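PDB 3MPX: FYVE, RhoGEF and PH domain-containing protein 5 from Homo sapiens, which activates the small GTPase CDC42 by exchanging its bound GDP for GTP, and mediates the CDC42 activation induced by VEGF. Local coordinates for residues L31-N45 and L79-L93. Residues are numbered along the deposited sequence; the frame is centred on the assembly and turned at random.
Sequences LSSEKAYVEMLQHLN and LPAIHDLHQGILEEL
Residues 31-45 and 79-93 pack as antiparallel helices, their axes 9.4 Å apart at closest approach and crossing at -153°, with Leu-41 and His-83 in register. They belong to two long helices of the DH (RhoGEF) domain, an elongated helical bundle, and mesh knobs-into-holes: His-83, His-86 and Leu-90 enter holes on 31-45, while Glu-34 enters one among His-86, Ile-89, Leu-90 and Leu-93. In the buried interior, His-86 ND1 donates to Glu-34 OE2 (2.8 Å), which receives it through the syn lone pair, carboxylate and imidazole lying nearly coplanar. OE1 forms a salt bridge with Arg-172 and a hydrogen bond with Tyr-176, both on helix 162-184, so both oxygens are engaged. Tyr-37 makes a T-shaped stack on the same imidazole, planes at 83°, its edge delivering CE2 over the ring centre; its hydroxyl bonds to the carbonyl of Val-169. His-86 NE2 and His-120 NE2 of helix 117-138 are hydrogen-bonded, so the imidazole is gripped at both nitrogens. Leu-90 straddles Lys-35 and Val-38, CD1 touching Lys-35 CG (3.6 Å) and CD2 touching Val-38 CB (3.8 Å). Farther along, Gln-42 CA lies over the His-83 face as a CH-pi contact. Asn-45 turns back on its own helix, ND2 donating a nearly straight bond (172°) to Leu-41 O, leaving OD1 against Pro-80 CG at 3.4 Å.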
ATOM      1  N   LEU A  31     -14.328   1.921   8.594  1.00 18.15           N
ATOM      2  CA  LEU A  31     -15.572   2.177   7.862  1.00 17.34           C
ATOM      3  C   LEU A  31     -15.427   3.280   6.811  1.00 19.18           C
ATOM      4  O   LEU A  31     -15.837   3.074   5.680  1.00 19.44           O
ATOM      5  CB  LEU A  31     -16.725   2.501   8.825  1.00 17.60           C
ATOM      6  CG  LEU A  31     -18.134   2.790   8.228  1.00 21.80           C
ATOM      7  CD1 LEU A  31     -18.694   1.604   7.475  1.00 21.73           C
ATOM      8  CD2 LEU A  31     -19.099   3.180   9.311  1.00 23.00           C
ATOM      9  N   SER A  32     -14.853   4.432   7.177  1.00 14.98           N
ATOM     10  CA  SER A  32     -14.696   5.576   6.277  1.00 14.76           C
ATOM     11  C   SER A  32     -13.866   5.226   5.043  1.00 17.69           C
ATOM     12  O   SER A  32     -14.263   5.566   3.912  1.00 15.87           O
ATOM     13  CB  SER A  32     -14.106   6.777   7.017  1.00 18.82           C
ATOM     14  OG  SER A  32     -13.111   6.416   7.961  1.00 25.96           O
ATOM     15  N   SER A  33     -12.722   4.524   5.275  1.00 14.18           N
ATOM     16  CA  SER A  33     -11.812   4.054   4.231  1.00 13.08           C
ATOM     17  C   SER A  33     -12.454   2.926   3.416  1.00 16.32           C
ATOM     18  O   SER A  33     -12.189   2.829   2.214  1.00 16.97           O
ATOM     19  CB  SER A  33     -10.472   3.622   4.818  1.00 14.37           C
ATOM     20  OG  SER A  33     -10.593   2.533   5.712  1.00 17.96           O
ATOM     21  N   GLU A  34     -13.314   2.100   4.045  1.00 11.09           N
ATOM     22  CA  GLU A  34     -14.023   1.066   3.298  1.00 11.37           C
ATOM     23  C   GLU A  34     -14.991   1.714   2.297  1.00 16.97           C
ATOM     24  O   GLU A  34     -14.997   1.289   1.146  1.00 18.25           O
ATOM     25  CB  GLU A  34     -14.753   0.065   4.202  1.00 12.32           C
ATOM     26  CG  GLU A  34     -15.222  -1.175   3.455  1.00 21.34           C
ATOM     27  CD  GLU A  34     -14.164  -2.138   2.936  1.00 35.33           C
ATOM     28  OE1 GLU A  34     -13.024  -2.136   3.453  1.00 19.47           O
ATOM     29  OE2 GLU A  34     -14.493  -2.928   2.024  1.00 27.42           O
ATOM     30  N   LYS A  35     -15.765   2.760   2.717  1.00 11.77           N
ATOM     31  CA  LYS A  35     -16.695   3.509   1.855  1.00 10.61           C
ATOM     32  C   LYS A  35     -15.949   3.983   0.609  1.00 13.89           C
ATOM     33  O   LYS A  35     -16.363   3.687  -0.516  1.00 14.24           O
ATOM     34  CB  LYS A  35     -17.278   4.743   2.575  1.00 11.90           C
ATOM     35  CG  LYS A  35     -18.164   4.418   3.745  1.00 15.90           C
ATOM     36  CD  LYS A  35     -18.972   5.606   4.206  1.00 20.87           C
ATOM     37  CE  LYS A  35     -19.773   5.276   5.452  1.00 29.87           C
ATOM     38  NZ  LYS A  35     -19.528   6.239   6.571  1.00 42.44           N
ATOM     39  N   ALA A  36     -14.821   4.680   0.820  1.00  8.96           N
ATOM     40  CA  ALA A  36     -13.976   5.208  -0.253  1.00  7.69           C
ATOM     41  C   ALA A  36     -13.476   4.122  -1.209  1.00 12.58           C
ATOM     42  O   ALA A  36     -13.316   4.397  -2.402  1.00 13.95           O
ATOM     43  CB  ALA A  36     -12.805   5.951   0.346  1.00  7.74           C
ATOM     44  N   TYR A  37     -13.233   2.897  -0.677  1.00  7.38           N
ATOM     45  CA  TYR A  37     -12.747   1.735  -1.406  1.00  6.23           C
ATOM     46  C   TYR A  37     -13.842   1.119  -2.270  1.00 15.09           C
ATOM     47  O   TYR A  37     -13.572   0.714  -3.407  1.00 15.33           O
ATOM     48  CB  TYR A  37     -12.192   0.704  -0.423  1.00  4.76           C
ATOM     49  CG  TYR A  37     -11.584  -0.515  -1.077  1.00  3.36           C
ATOM     50  CD1 TYR A  37     -10.439  -0.410  -1.872  1.00  4.44           C
ATOM     51  CD2 TYR A  37     -12.138  -1.781  -0.891  1.00  3.00           C
ATOM     52  CE1 TYR A  37      -9.870  -1.535  -2.475  1.00  3.48           C
ATOM     53  CE2 TYR A  37     -11.563  -2.915  -1.467  1.00  3.00           C
ATOM     54  CZ  TYR A  37     -10.429  -2.786  -2.257  1.00  7.46           C
ATOM     55  OH  TYR A  37      -9.843  -3.896  -2.803  1.00  3.51           O
ATOM     56  N   VAL A  38     -15.075   1.055  -1.729  1.00 14.40           N
ATOM     57  CA  VAL A  38     -16.262   0.508  -2.389  1.00 15.16           C
ATOM     58  C   VAL A  38     -16.674   1.444  -3.541  1.00 26.19           C
ATOM     59  O   VAL A  38     -17.013   0.968  -4.624  1.00 26.72           O
ATOM     60  CB  VAL A  38     -17.382   0.231  -1.365  1.00 16.94           C
ATOM     61  CG1 VAL A  38     -18.711  -0.059  -2.051  1.00 17.00           C
ATOM     62  CG2 VAL A  38     -16.990  -0.928  -0.460  1.00 15.86           C
ATOM     63  N   GLU A  39     -16.543   2.767  -3.330  1.00 26.76           N
ATOM     64  CA  GLU A  39     -16.779   3.820  -4.323  1.00 27.72           C
ATOM     65  C   GLU A  39     -15.758   3.632  -5.471  1.00 32.59           C
ATOM     66  O   GLU A  39     -16.107   3.737  -6.647  1.00 33.20           O
ATOM     67  CB  GLU A  39     -16.599   5.198  -3.639  1.00 29.38           C
ATOM     68  CG  GLU A  39     -16.556   6.417  -4.560  1.00 42.14           C
ATOM     69  CD  GLU A  39     -17.873   7.082  -4.922  1.00 71.29           C
ATOM     70  OE1 GLU A  39     -17.830   8.097  -5.656  1.00 74.99           O
ATOM     71  OE2 GLU A  39     -18.943   6.599  -4.481  1.00 67.72           O
HETATM   72  N   MSE A  40     -14.510   3.322  -5.113  1.00 28.31           N
HETATM   73  CA  MSE A  40     -13.432   3.101  -6.051  1.00 28.14           C
HETATM   74  C   MSE A  40     -13.646   1.818  -6.829  1.00 25.86           C
HETATM   75  O   MSE A  40     -13.427   1.815  -8.039  1.00 25.96           O
HETATM   76  CB  MSE A  40     -12.088   3.094  -5.309  1.00 32.20           C
HETATM   77  CG  MSE A  40     -10.882   3.064  -6.234  1.00 42.56           C
HETATM   78 SE   MSE A  40     -10.408   1.230  -6.708  1.00 54.79          SE
HETATM   79  CE  MSE A  40      -9.299   0.804  -5.170  1.00 51.18           C
ATOM     80  N   LEU A  41     -14.077   0.734  -6.157  1.00 17.42           N
ATOM     81  CA  LEU A  41     -14.300  -0.540  -6.846  1.00 15.86           C
ATOM     82  C   LEU A  41     -15.466  -0.461  -7.809  1.00 20.83           C
ATOM     83  O   LEU A  41     -15.452  -1.153  -8.827  1.00 21.69           O
ATOM     84  CB  LEU A  41     -14.493  -1.730  -5.889  1.00 14.67           C
ATOM     85  CG  LEU A  41     -13.318  -2.170  -5.019  1.00 16.11           C
ATOM     86  CD1 LEU A  41     -13.765  -3.235  -4.089  1.00 15.66           C
ATOM     87  CD2 LEU A  41     -12.163  -2.687  -5.846  1.00 14.51           C
ATOM     88  N   GLN A  42     -16.458   0.396  -7.483  1.00 17.12           N
ATOM     89  CA  GLN A  42     -17.677   0.692  -8.235  1.00 16.46           C
ATOM     90  C   GLN A  42     -17.285   1.220  -9.610  1.00 20.52           C
ATOM     91  O   GLN A  42     -17.541   0.546 -10.607  1.00 18.92           O
ATOM     92  CB  GLN A  42     -18.518   1.735  -7.465  1.00 17.54           C
ATOM     93  CG  GLN A  42     -19.928   1.987  -7.994  1.00 42.00           C
ATOM     94  CD  GLN A  42     -20.959   1.086  -7.358  1.00 78.39           C
ATOM     95  OE1 GLN A  42     -21.837   0.531  -8.041  1.00 78.97           O
ATOM     96  NE2 GLN A  42     -20.894   0.929  -6.030  1.00 70.67           N
ATOM     97  N   HIS A  43     -16.601   2.388  -9.640  1.00 19.91           N
ATOM     98  CA  HIS A  43     -16.134   3.123 -10.829  1.00 21.49           C
ATOM     99  C   HIS A  43     -15.099   2.359 -11.629  1.00 24.22           C
ATOM    100  O   HIS A  43     -14.972   2.578 -12.836  1.00 22.99           O
ATOM    101  CB  HIS A  43     -15.617   4.515 -10.434  1.00 23.92           C
ATOM    102  CG  HIS A  43     -16.720   5.376  -9.880  1.00 28.77           C
ATOM    103  ND1 HIS A  43     -16.776   5.704  -8.528  1.00 30.84           N
ATOM    104  CD2 HIS A  43     -17.838   5.846 -10.490  1.00 31.15           C
ATOM    105  CE1 HIS A  43     -17.891   6.399  -8.372  1.00 30.54           C
ATOM    106  NE2 HIS A  43     -18.567   6.508  -9.523  1.00 31.07           N
ATOM    107  N   LEU A  44     -14.394   1.426 -10.970  1.00 19.93           N
ATOM    108  CA  LEU A  44     -13.462   0.545 -11.631  1.00 18.82           C
ATOM    109  C   LEU A  44     -14.271  -0.433 -12.488  1.00 23.94           C
ATOM    110  O   LEU A  44     -13.946  -0.643 -13.651  1.00 23.66           O
ATOM    111  CB  LEU A  44     -12.640  -0.212 -10.593  1.00 18.58           C
ATOM    112  CG  LEU A  44     -11.440  -0.996 -11.138  1.00 22.72           C
ATOM    113  CD1 LEU A  44     -10.383  -0.075 -11.743  1.00 21.60           C
ATOM    114  CD2 LEU A  44     -10.835  -1.817 -10.065  1.00 25.25           C
ATOM    115  N   ASN A  45     -15.353  -0.991 -11.928  1.00 21.33           N
ATOM    116  CA  ASN A  45     -16.199  -1.956 -12.618  1.00 21.11           C
ATOM    117  C   ASN A  45     -16.991  -1.340 -13.766  1.00 26.11           C
ATOM    118  O   ASN A  45     -17.207  -2.002 -14.783  1.00 25.71           O
ATOM    119  CB  ASN A  45     -17.115  -2.635 -11.629  1.00 19.41           C
ATOM    120  CG  ASN A  45     -16.465  -3.842 -11.052  1.00 31.96           C
ATOM    121  OD1 ASN A  45     -16.524  -4.924 -11.632  1.00 29.22           O
ATOM    122  ND2 ASN A  45     -15.733  -3.662  -9.966  1.00 21.43           N
ATOM    123  N   LEU A  79     -12.791  -8.691 -10.588  1.00 12.07           N
ATOM    124  CA  LEU A  79     -13.180  -7.335 -10.186  1.00 11.43           C
ATOM    125  C   LEU A  79     -14.617  -7.263  -9.674  1.00 12.95           C
ATOM    126  O   LEU A  79     -14.756  -6.818  -8.535  1.00 11.64           O
ATOM    127  CB  LEU A  79     -12.911  -6.281 -11.272  1.00 11.38           C
ATOM    128  CG  LEU A  79     -11.464  -6.161 -11.816  1.00 15.46           C
ATOM    129  CD1 LEU A  79     -11.360  -4.996 -12.795  1.00 15.13           C
ATOM    130  CD2 LEU A  79     -10.430  -5.987 -10.691  1.00 16.51           C
ATOM    131  N   PRO A  80     -15.668  -7.762 -10.405  1.00  9.45           N
ATOM    132  CA  PRO A  80     -17.049  -7.734  -9.851  1.00  8.02           C
ATOM    133  C   PRO A  80     -17.232  -8.548  -8.556  1.00 12.40           C
ATOM    134  O   PRO A  80     -17.955  -8.121  -7.647  1.00 11.32           O
ATOM    135  CB  PRO A  80     -17.898  -8.314 -10.980  1.00  9.23           C
ATOM    136  CG  PRO A  80     -17.093  -8.191 -12.195  1.00 14.61           C
ATOM    137  CD  PRO A  80     -15.670  -8.313 -11.779  1.00 11.02           C
ATOM    138  N   ALA A  81     -16.543  -9.702  -8.462  1.00  9.32           N
ATOM    139  CA  ALA A  81     -16.561 -10.577  -7.295  1.00  9.22           C
ATOM    140  C   ALA A  81     -15.985  -9.858  -6.085  1.00 13.98           C
ATOM    141  O   ALA A  81     -16.476 -10.061  -4.973  1.00 13.90           O
ATOM    142  CB  ALA A  81     -15.753 -11.837  -7.573  1.00  9.82           C
ATOM    143  N   ILE A  82     -14.927  -9.038  -6.300  1.00 10.68           N
ATOM    144  CA  ILE A  82     -14.281  -8.258  -5.241  1.00 10.45           C
ATOM    145  C   ILE A  82     -15.200  -7.120  -4.848  1.00 15.05           C
ATOM    146  O   ILE A  82     -15.457  -6.951  -3.667  1.00 14.70           O
ATOM    147  CB  ILE A  82     -12.842  -7.795  -5.610  1.00 13.08           C
ATOM    148  CG1 ILE A  82     -11.879  -8.998  -5.656  1.00 12.08           C
ATOM    149  CG2 ILE A  82     -12.314  -6.715  -4.639  1.00 13.93           C
ATOM    150  CD1 ILE A  82     -10.748  -8.910  -6.735  1.00 12.84           C
ATOM    151  N   HIS A  83     -15.749  -6.394  -5.829  1.00 14.04           N
ATOM    152  CA  HIS A  83     -16.696  -5.305  -5.582  1.00 15.26           C
ATOM    153  C   HIS A  83     -17.860  -5.752  -4.653  1.00 20.01           C
ATOM    154  O   HIS A  83     -18.165  -5.065  -3.671  1.00 19.55           O
ATOM    155  CB  HIS A  83     -17.229  -4.750  -6.909  1.00 16.63           C
ATOM    156  CG  HIS A  83     -18.234  -3.649  -6.742  1.00 21.48           C
ATOM    157  ND1 HIS A  83     -19.397  -3.623  -7.484  1.00 24.02           N
ATOM    158  CD2 HIS A  83     -18.227  -2.580  -5.907  1.00 24.77           C
ATOM    159  CE1 HIS A  83     -20.058  -2.548  -7.084  1.00 24.15           C
ATOM    160  NE2 HIS A  83     -19.397  -1.889  -6.136  1.00 24.76           N
ATOM    161  N   ASP A  84     -18.453  -6.931  -4.944  1.00 15.96           N
ATOM    162  CA  ASP A  84     -19.558  -7.511  -4.206  1.00 15.31           C
ATOM    163  C   ASP A  84     -19.139  -7.872  -2.804  1.00 20.51           C
ATOM    164  O   ASP A  84     -19.913  -7.634  -1.861  1.00 22.14           O
ATOM    165  CB  ASP A  84     -20.127  -8.734  -4.950  1.00 17.58           C
ATOM    166  CG  ASP A  84     -20.836  -8.434  -6.274  1.00 39.75           C
ATOM    167  OD1 ASP A  84     -21.261  -7.261  -6.481  1.00 43.12           O
ATOM    168  OD2 ASP A  84     -20.992  -9.374  -7.096  1.00 47.02           O
ATOM    169  N   LEU A  85     -17.897  -8.398  -2.652  1.00 15.34           N
ATOM    170  CA  LEU A  85     -17.336  -8.791  -1.359  1.00 14.98           C
ATOM    171  C   LEU A  85     -17.266  -7.595  -0.430  1.00 21.07           C
ATOM    172  O   LEU A  85     -17.743  -7.679   0.705  1.00 22.73           O
ATOM    173  CB  LEU A  85     -15.955  -9.473  -1.517  1.00 14.83           C
ATOM    174  CG  LEU A  85     -14.960  -9.410  -0.340  1.00 19.57           C
ATOM    175  CD1 LEU A  85     -15.358 -10.323   0.806  1.00 19.53           C
ATOM    176  CD2 LEU A  85     -13.550  -9.707  -0.799  1.00 21.82           C
ATOM    177  N   HIS A  86     -16.725  -6.473  -0.936  1.00 16.72           N
ATOM    178  CA  HIS A  86     -16.529  -5.248  -0.185  1.00 16.16           C
ATOM    179  C   HIS A  86     -17.831  -4.469  -0.005  1.00 21.48           C
ATOM    180  O   HIS A  86     -18.025  -3.868   1.064  1.00 21.14           O
ATOM    181  CB  HIS A  86     -15.396  -4.428  -0.794  1.00 16.19           C
ATOM    182  CG  HIS A  86     -14.082  -5.131  -0.630  1.00 19.00           C
ATOM    183  ND1 HIS A  86     -13.355  -5.039   0.541  1.00 20.62           N
ATOM    184  CD2 HIS A  86     -13.469  -6.011  -1.449  1.00 20.20           C
ATOM    185  CE1 HIS A  86     -12.293  -5.808   0.366  1.00 19.64           C
ATOM    186  NE2 HIS A  86     -12.329  -6.424  -0.807  1.00 19.87           N
ATOM    187  N   GLN A  87     -18.767  -4.561  -0.980  1.00 18.46           N
ATOM    188  CA  GLN A  87     -20.098  -3.960  -0.817  1.00 18.45           C
ATOM    189  C   GLN A  87     -20.754  -4.562   0.461  1.00 19.51           C
ATOM    190  O   GLN A  87     -21.270  -3.808   1.282  1.00 18.92           O
ATOM    191  CB  GLN A  87     -20.986  -4.208  -2.046  1.00 20.14           C
ATOM    192  CG  GLN A  87     -20.953  -3.064  -3.044  1.00 47.36           C
ATOM    193  CD  GLN A  87     -21.798  -3.328  -4.271  1.00 75.90           C
ATOM    194  OE1 GLN A  87     -21.697  -4.374  -4.935  1.00 69.27           O
ATOM    195  NE2 GLN A  87     -22.613  -2.349  -4.636  1.00 74.84           N
ATOM    196  N   GLY A  88     -20.616  -5.880   0.645  1.00 13.38           N
ATOM    197  CA  GLY A  88     -21.110  -6.599   1.810  1.00 13.21           C
ATOM    198  C   GLY A  88     -20.436  -6.226   3.115  1.00 19.08           C
ATOM    199  O   GLY A  88     -21.136  -6.039   4.116  1.00 19.25           O
ATOM    200  N   ILE A  89     -19.060  -6.145   3.118  1.00 15.64           N
ATOM    201  CA  ILE A  89     -18.213  -5.750   4.255  1.00 15.17           C
ATOM    202  C   ILE A  89     -18.690  -4.357   4.745  1.00 21.69           C
ATOM    203  O   ILE A  89     -18.981  -4.201   5.926  1.00 22.53           O
ATOM    204  CB  ILE A  89     -16.690  -5.790   3.886  1.00 17.53           C
ATOM    205  CG1 ILE A  89     -16.154  -7.229   3.912  1.00 17.20           C
ATOM    206  CG2 ILE A  89     -15.835  -4.878   4.801  1.00 17.38           C
ATOM    207  CD1 ILE A  89     -14.753  -7.426   3.403  1.00 20.92           C
ATOM    208  N   LEU A  90     -18.830  -3.385   3.818  1.00 18.37           N
ATOM    209  CA  LEU A  90     -19.358  -2.045   4.079  1.00 18.11           C
ATOM    210  C   LEU A  90     -20.759  -2.088   4.763  1.00 23.20           C
ATOM    211  O   LEU A  90     -20.940  -1.428   5.777  1.00 24.18           O
ATOM    212  CB  LEU A  90     -19.421  -1.235   2.757  1.00 17.57           C
ATOM    213  CG  LEU A  90     -19.987   0.200   2.813  1.00 20.68           C
ATOM    214  CD1 LEU A  90     -19.353   1.003   3.930  1.00 20.72           C
ATOM    215  CD2 LEU A  90     -19.778   0.922   1.498  1.00 18.80           C
ATOM    216  N   GLU A  91     -21.721  -2.854   4.219  1.00 18.93           N
ATOM    217  CA  GLU A  91     -23.068  -2.971   4.770  1.00 18.88           C
ATOM    218  C   GLU A  91     -23.040  -3.509   6.207  1.00 24.21           C
ATOM    219  O   GLU A  91     -23.742  -2.973   7.063  1.00 25.70           O
ATOM    220  CB  GLU A  91     -23.969  -3.825   3.866  1.00 20.16           C
ATOM    221  N   GLU A  92     -22.194  -4.514   6.484  1.00 19.38           N
ATOM    222  CA  GLU A  92     -22.032  -5.096   7.819  1.00 18.41           C
ATOM    223  C   GLU A  92     -21.314  -4.113   8.743  1.00 23.59           C
ATOM    224  O   GLU A  92     -21.699  -3.976   9.901  1.00 23.04           O
ATOM    225  CB  GLU A  92     -21.269  -6.431   7.745  1.00 19.30           C
ATOM    226  N   LEU A  93     -20.276  -3.420   8.225  1.00 20.93           N
ATOM    227  CA  LEU A  93     -19.507  -2.442   8.985  1.00 20.11           C
ATOM    228  C   LEU A  93     -20.370  -1.244   9.374  1.00 25.33           C
ATOM    229  O   LEU A  93     -20.349  -0.841  10.541  1.00 24.66           O
ATOM    230  CB  LEU A  93     -18.261  -1.989   8.215  1.00 19.66           C
ATOM    231  CG  LEU A  93     -17.035  -2.916   8.199  1.00 22.96           C
ATOM    232  CD1 LEU A  93     -15.939  -2.312   7.344  1.00 21.76           C
ATOM    233  CD2 LEU A  93     -16.483  -3.160   9.609  1.00 25.72           C
TER